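Light Chain (Clostridium botulinum, PDB 6BVD) is the zinc-dependent protease domain of a mosaic botulinum neurotoxin, a metalloendopeptidase that probably cleaves a neuronal SNARE protein, as its relatives do. Local coordinates at residues I231-T240 and L344-E353. Residues are numbered along the deposited sequence; the frame is centred on the assembly and turned at random.
With ACT (acetate ion), chain F.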
ATOM      1  N   ILE A 231     -20.377   9.042   0.472  1.00 14.85           N
ATOM      2  CA  ILE A 231     -21.729   8.591   0.723  1.00 15.62           C
ATOM      3  C   ILE A 231     -22.764   9.626   0.207  1.00 19.01           C
ATOM      4  O   ILE A 231     -23.780   9.240  -0.379  1.00 20.24           O
ATOM      5  CB  ILE A 231     -21.921   8.291   2.211  1.00 19.54           C
ATOM      6  CG1 ILE A 231     -21.065   7.083   2.576  1.00 17.93           C
ATOM      7  CG2 ILE A 231     -23.387   8.078   2.513  1.00 21.36           C
ATOM      8  CD1 ILE A 231     -20.927   6.875   4.118  1.00 22.66           C
ATOM      9  N   HIS A 232     -22.495  10.915   0.444  1.00 19.00           N
ATOM     10  CA  HIS A 232     -23.311  12.002  -0.120  1.00 17.80           C
ATOM     11  C   HIS A 232     -23.326  11.951  -1.677  1.00 20.85           C
ATOM     12  O   HIS A 232     -24.346  12.221  -2.285  1.00 25.53           O
ATOM     13  CB  HIS A 232     -22.788  13.377   0.307  1.00 16.24           C
ATOM     14  CG  HIS A 232     -23.005  13.731   1.757  1.00 17.20           C
ATOM     15  ND1 HIS A 232     -24.223  13.626   2.385  1.00 24.55           N
ATOM     16  CD2 HIS A 232     -22.160  14.254   2.673  1.00 16.77           C
ATOM     17  CE1 HIS A 232     -24.116  14.037   3.638  1.00 30.47           C
ATOM     18  NE2 HIS A 232     -22.866  14.427   3.833  1.00 23.05           N
ATOM     19  N   VAL A 233     -22.174  11.695  -2.288  1.00 27.83           N
ATOM     20  CA  VAL A 233     -22.074  11.570  -3.762  1.00 24.29           C
ATOM     21  C   VAL A 233     -23.005  10.465  -4.218  1.00 20.76           C
ATOM     22  O   VAL A 233     -23.815  10.620  -5.114  1.00 22.18           O
ATOM     23  CB  VAL A 233     -20.630  11.227  -4.176  1.00 22.69           C
ATOM     24  CG1 VAL A 233     -20.495  10.807  -5.709  1.00 15.05           C
ATOM     25  CG2 VAL A 233     -19.702  12.314  -3.797  1.00 17.69           C
ATOM     26  N   LEU A 234     -22.916   9.331  -3.527  1.00 25.90           N
ATOM     27  CA  LEU A 234     -23.725   8.178  -3.846  1.00 23.37           C
ATOM     28  C   LEU A 234     -25.210   8.483  -3.812  1.00 22.06           C
ATOM     29  O   LEU A 234     -25.970   8.012  -4.690  1.00 19.58           O
ATOM     30  CB  LEU A 234     -23.403   7.014  -2.887  1.00 23.01           C
ATOM     31  CG  LEU A 234     -24.033   5.687  -3.298  1.00 29.10           C
ATOM     32  CD1 LEU A 234     -23.506   5.248  -4.669  1.00 27.33           C
ATOM     33  CD2 LEU A 234     -23.695   4.599  -2.260  1.00 35.04           C
ATOM     34  N   HIS A 235     -25.660   9.236  -2.805  1.00 19.95           N
ATOM     35  CA  HIS A 235     -27.046   9.613  -2.757  1.00 19.96           C
ATOM     36  C   HIS A 235     -27.370  10.470  -4.005  1.00 19.66           C
ATOM     37  O   HIS A 235     -28.418  10.316  -4.610  1.00 20.21           O
ATOM     38  CB  HIS A 235     -27.384  10.393  -1.457  1.00 20.64           C
ATOM     39  CG  HIS A 235     -27.124   9.589  -0.198  1.00 21.14           C
ATOM     40  ND1 HIS A 235     -26.813  10.176   1.014  1.00 25.49           N
ATOM     41  CD2 HIS A 235     -27.182   8.264   0.027  1.00 21.83           C
ATOM     42  CE1 HIS A 235     -26.656   9.230   1.931  1.00 22.17           C
ATOM     43  NE2 HIS A 235     -26.871   8.055   1.365  1.00 26.10           N
ATOM     44  N   GLY A 236     -26.469  11.376  -4.351  1.00 19.11           N
ATOM     45  CA  GLY A 236     -26.721  12.249  -5.518  1.00 15.64           C
ATOM     46  C   GLY A 236     -26.784  11.458  -6.849  1.00 16.61           C
ATOM     47  O   GLY A 236     -27.603  11.727  -7.707  1.00 22.17           O
ATOM     48  N   LEU A 237     -25.907  10.480  -6.995  1.00 20.48           N
ATOM     49  CA  LEU A 237     -25.856   9.650  -8.209  1.00 22.74           C
ATOM     50  C   LEU A 237     -27.149   8.860  -8.365  1.00 23.25           C
ATOM     51  O   LEU A 237     -27.645   8.647  -9.477  1.00 18.46           O
ATOM     52  CB  LEU A 237     -24.636   8.699  -8.183  1.00 19.03           C
ATOM     53  CG  LEU A 237     -23.274   9.370  -8.368  1.00 25.56           C
ATOM     54  CD1 LEU A 237     -22.130   8.382  -8.294  1.00 18.49           C
ATOM     55  CD2 LEU A 237     -23.206  10.115  -9.755  1.00 25.48           C
ATOM     56  N   TYR A 238     -27.709   8.425  -7.231  1.00 19.94           N
ATOM     57  CA  TYR A 238     -28.989   7.736  -7.221  1.00 16.93           C
ATOM     58  C   TYR A 238     -30.195   8.702  -7.176  1.00 20.47           C
ATOM     59  O   TYR A 238     -31.348   8.266  -7.155  1.00 22.27           O
ATOM     60  CB  TYR A 238     -29.042   6.732  -6.033  1.00 15.85           C
ATOM     61  CG  TYR A 238     -28.436   5.391  -6.383  1.00 22.56           C
ATOM     62  CD1 TYR A 238     -29.140   4.448  -7.136  1.00 24.58           C
ATOM     63  CD2 TYR A 238     -27.143   5.055  -5.957  1.00 23.57           C
ATOM     64  CE1 TYR A 238     -28.557   3.173  -7.446  1.00 21.15           C
ATOM     65  CE2 TYR A 238     -26.568   3.820  -6.281  1.00 27.87           C
ATOM     66  CZ  TYR A 238     -27.281   2.879  -7.006  1.00 27.95           C
ATOM     67  OH  TYR A 238     -26.672   1.652  -7.277  1.00 32.88           O
ATOM     68  N   GLY A 239     -29.932  10.011  -7.164  1.00 24.01           N
ATOM     69  CA  GLY A 239     -31.003  11.000  -7.220  1.00 14.48           C
ATOM     70  C   GLY A 239     -31.843  11.057  -5.922  1.00 23.55           C
ATOM     71  O   GLY A 239     -33.012  11.474  -5.960  1.00 21.36           O
ATOM     72  N   THR A 240     -31.259  10.619  -4.796  1.00 22.81           N
ATOM     73  CA  THR A 240     -31.954  10.640  -3.482  1.00 26.10           C
ATOM     74  C   THR A 240     -31.431  11.757  -2.588  1.00 32.01           C
ATOM     75  O   THR A 240     -31.786  11.842  -1.402  1.00 28.24           O
ATOM     76  CB  THR A 240     -31.743   9.307  -2.682  1.00 19.83           C
ATOM     77  OG1 THR A 240     -30.399   9.255  -2.240  1.00 22.75           O
ATOM     78  CG2 THR A 240     -32.022   8.061  -3.562  1.00 21.46           C
ATOM     79  N   LEU A 344     -33.048  -2.234  -2.864  1.00 27.42           N
ATOM     80  CA  LEU A 344     -32.173  -1.197  -3.398  1.00 21.28           C
ATOM     81  C   LEU A 344     -32.033  -0.025  -2.415  1.00 20.68           C
ATOM     82  O   LEU A 344     -30.931   0.418  -2.091  1.00 25.92           O
ATOM     83  CB  LEU A 344     -32.716  -0.704  -4.740  1.00 17.97           C
ATOM     84  CG  LEU A 344     -32.008   0.528  -5.282  1.00 19.83           C
ATOM     85  CD1 LEU A 344     -30.516   0.274  -5.410  1.00 19.27           C
ATOM     86  CD2 LEU A 344     -32.601   0.921  -6.679  1.00 20.54           C
ATOM     87  N   TYR A 345     -33.155   0.425  -1.899  1.00 23.94           N
ATOM     88  CA  TYR A 345     -33.172   1.524  -0.951  1.00 19.50           C
ATOM     89  C   TYR A 345     -32.336   1.151   0.261  1.00 18.90           C
ATOM     90  O   TYR A 345     -31.537   1.950   0.751  1.00 25.28           O
ATOM     91  CB  TYR A 345     -34.631   1.849  -0.558  1.00 23.28           C
ATOM     92  CG  TYR A 345     -34.786   3.149   0.191  1.00 27.97           C
ATOM     93  CD1 TYR A 345     -35.001   4.334  -0.487  1.00 25.28           C
ATOM     94  CD2 TYR A 345     -34.702   3.190   1.592  1.00 30.82           C
ATOM     95  CE1 TYR A 345     -35.147   5.543   0.200  1.00 27.08           C
ATOM     96  CE2 TYR A 345     -34.850   4.372   2.276  1.00 30.98           C
ATOM     97  CZ  TYR A 345     -35.067   5.556   1.576  1.00 30.20           C
ATOM     98  OH  TYR A 345     -35.214   6.766   2.257  1.00 27.74           O
ATOM     99  N   LYS A 346     -32.444  -0.101   0.687  1.00 22.56           N
ATOM    100  CA  LYS A 346     -31.686  -0.559   1.840  1.00 24.69           C
ATOM    101  C   LYS A 346     -30.204  -0.515   1.516  1.00 27.74           C
ATOM    102  O   LYS A 346     -29.403  -0.057   2.339  1.00 25.37           O
ATOM    103  CB  LYS A 346     -32.142  -1.961   2.248  1.00 28.84           C
ATOM    104  CG  LYS A 346     -31.424  -2.580   3.427  1.00 39.57           C
ATOM    105  CD  LYS A 346     -31.957  -3.996   3.659  1.00 43.05           C
ATOM    106  CE  LYS A 346     -31.302  -4.679   4.847  1.00 50.09           C
ATOM    107  NZ  LYS A 346     -32.029  -5.955   5.146  1.00 55.28           N
ATOM    108  N   LYS A 347     -29.844  -0.928   0.313  1.00 26.24           N
ATOM    109  CA  LYS A 347     -28.475  -0.920  -0.137  1.00 20.73           C
ATOM    110  C   LYS A 347     -27.893   0.478  -0.198  1.00 28.38           C
ATOM    111  O   LYS A 347     -26.820   0.705   0.295  1.00 28.87           O
ATOM    112  CB  LYS A 347     -28.355  -1.579  -1.505  1.00 19.59           C
ATOM    113  CG  LYS A 347     -26.953  -1.618  -2.062  1.00 27.44           C
ATOM    114  CD  LYS A 347     -26.861  -2.132  -3.485  1.00 25.94           C
ATOM    115  CE  LYS A 347     -27.233  -1.065  -4.498  1.00 33.84           C
ATOM    116  NZ  LYS A 347     -26.852  -1.390  -5.889  1.00 33.69           N
ATOM    117  N   ILE A 348     -28.642   1.424  -0.732  1.00 21.74           N
ATOM    118  CA  ILE A 348     -28.153   2.764  -0.834  1.00 18.74           C
ATOM    119  C   ILE A 348     -27.856   3.300   0.552  1.00 26.22           C
ATOM    120  O   ILE A 348     -26.877   3.940   0.740  1.00 28.55           O
ATOM    121  CB  ILE A 348     -29.162   3.672  -1.543  1.00 24.01           C
ATOM    122  CG1 ILE A 348     -29.355   3.240  -2.982  1.00 23.91           C
ATOM    123  CG2 ILE A 348     -28.737   5.107  -1.474  1.00 27.13           C
ATOM    124  CD1 ILE A 348     -30.484   3.919  -3.684  1.00 24.65           C
ATOM    125  N   TYR A 349     -28.705   3.018   1.510  1.00 19.59           N
ATOM    126  CA  TYR A 349     -28.547   3.536   2.842  1.00 21.61           C
ATOM    127  C   TYR A 349     -27.763   2.650   3.771  1.00 26.77           C
ATOM    128  O   TYR A 349     -27.682   2.920   4.915  1.00 27.49           O
ATOM    129  CB  TYR A 349     -29.866   4.023   3.443  1.00 22.86           C
ATOM    130  CG  TYR A 349     -30.250   5.281   2.756  1.00 29.18           C
ATOM    131  CD1 TYR A 349     -29.729   6.496   3.156  1.00 25.25           C
ATOM    132  CD2 TYR A 349     -31.058   5.245   1.642  1.00 23.04           C
ATOM    133  CE1 TYR A 349     -30.050   7.650   2.493  1.00 22.17           C
ATOM    134  CE2 TYR A 349     -31.381   6.392   0.972  1.00 25.90           C
ATOM    135  CZ  TYR A 349     -30.871   7.585   1.408  1.00 27.51           C
ATOM    136  OH  TYR A 349     -31.195   8.725   0.734  1.00 29.97           O
ATOM    137  N   SER A 350     -27.266   1.546   3.253  1.00 26.83           N
ATOM    138  CA  SER A 350     -26.331   0.705   3.967  1.00 29.88           C
ATOM    139  C   SER A 350     -24.954   1.325   4.183  1.00 29.83           C
ATOM    140  O   SER A 350     -24.251   0.970   5.072  1.00 26.35           O
ATOM    141  CB  SER A 350     -26.232  -0.669   3.345  1.00 33.80           C
ATOM    142  OG  SER A 350     -25.433  -0.651   2.220  1.00 28.66           O
ATOM    143  N   PHE A 351     -24.563   2.212   3.305  1.00 21.39           N
ATOM    144  CA  PHE A 351     -23.272   2.866   3.415  1.00 20.47           C
ATOM    145  C   PHE A 351     -23.290   4.000   4.453  1.00 23.74           C
ATOM    146  O   PHE A 351     -23.889   5.029   4.199  1.00 23.04           O
ATOM    147  CB  PHE A 351     -22.862   3.403   2.059  1.00 26.53           C
ATOM    148  CG  PHE A 351     -22.760   2.325   1.011  1.00 29.11           C
ATOM    149  CD1 PHE A 351     -21.614   1.573   0.920  1.00 28.24           C
ATOM    150  CD2 PHE A 351     -23.807   2.078   0.137  1.00 22.44           C
ATOM    151  CE1 PHE A 351     -21.494   0.557  -0.068  1.00 27.84           C
ATOM    152  CE2 PHE A 351     -23.711   1.096  -0.842  1.00 23.59           C
ATOM    153  CZ  PHE A 351     -22.544   0.323  -0.936  1.00 27.73           C
ATOM    154  N   THR A 352     -22.650   3.800   5.607  1.00 19.13           N
ATOM    155  CA  THR A 352     -22.702   4.797   6.682  1.00 24.04           C
ATOM    156  C   THR A 352     -21.326   4.973   7.276  1.00 22.05           C
ATOM    157  O   THR A 352     -20.516   4.058   7.209  1.00 23.51           O
ATOM    158  CB  THR A 352     -23.696   4.392   7.797  1.00 29.02           C
ATOM    159  OG1 THR A 352     -23.230   3.195   8.461  1.00 25.33           O
ATOM    160  CG2 THR A 352     -25.067   4.148   7.233  1.00 26.45           C
ATOM    161  N   GLU A 353     -21.077   6.128   7.887  1.00 24.49           N
ATOM    162  CA  GLU A 353     -19.811   6.396   8.558  1.00 22.80           C
ATOM    163  C   GLU A 353     -19.604   5.398   9.720  1.00 22.00           C
ATOM    164  O   GLU A 353     -18.512   4.875   9.927  1.00 22.23           O
ATOM    165  CB  GLU A 353     -19.768   7.830   9.069  1.00 22.56           C
ATOM    166  CG  GLU A 353     -18.510   8.199   9.879  1.00 22.72           C
ATOM    167  CD  GLU A 353     -18.517   9.633  10.377  1.00 32.30           C
ATOM    168  OE1 GLU A 353     -19.166  10.484   9.704  1.00 33.77           O
ATOM    169  OE2 GLU A 353     -17.898   9.928  11.445  1.00 27.11           O
TER
HETATM  170  C   ACT F 504     -27.504  13.682   1.091  1.00 30.35           C
HETATM  171  O   ACT F 504     -28.642  13.391   0.660  1.00 30.69           O
HETATM  172  OXT ACT F 504     -26.676  12.776   1.331  1.00 26.97           O
HETATM  173  CH3 ACT F 504     -27.130  15.124   1.318  1.00 29.27           C
HETATM  174  O   HOH W   1     -26.189   5.884   2.667  1.00 30.43           O
HETATM  175  O   HOH W   2     -28.178  -0.756  -8.326  1.00 27.53           O
HETATM  176  O   HOH W   3     -30.542  11.483   0.939  1.00 29.71           O
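H235 and Y349 form the aromatic pair between the end of the HExxH zinc helix, 222-237, and segment 344-353, at the C-terminal end of helix 338-348. Their planes lie 24° apart, but with centroids at 4.6 Å the rings are slid and barely overlap; I231 O sits over the opposite imidazole face. Both edge nitrogens of H235 are engaged: NE2 meets a water at 2.6 Å that donates to I348 O and F351 O, while ND1 donates almost straight (175°) to OXT of an acetate, probably from the crystallisation liquor. The same oxygen accepts from ND1 of H232, whose NE2 binds zinc with H228 and E266, so the acetate bridges H235 and this zinc ligand.

Apolar contacts flank this pair. I348 CD1 lies over the Y238 ring, 4.0 Å from its centroid and 26° off the normal, a CH-pi contact. L234, with CG anti to the backbone N, brings CD2 to 3.5 Å from F351 CD2.

Two further polar contacts involve hydroxyl groups. K347, bent at its third torsion, reaches Y238 OH weakly; E112 holds both groups more firmly. Beyond the Schellman turn at G239, T240 OG1 lies 3.1 Å from Y349 OH.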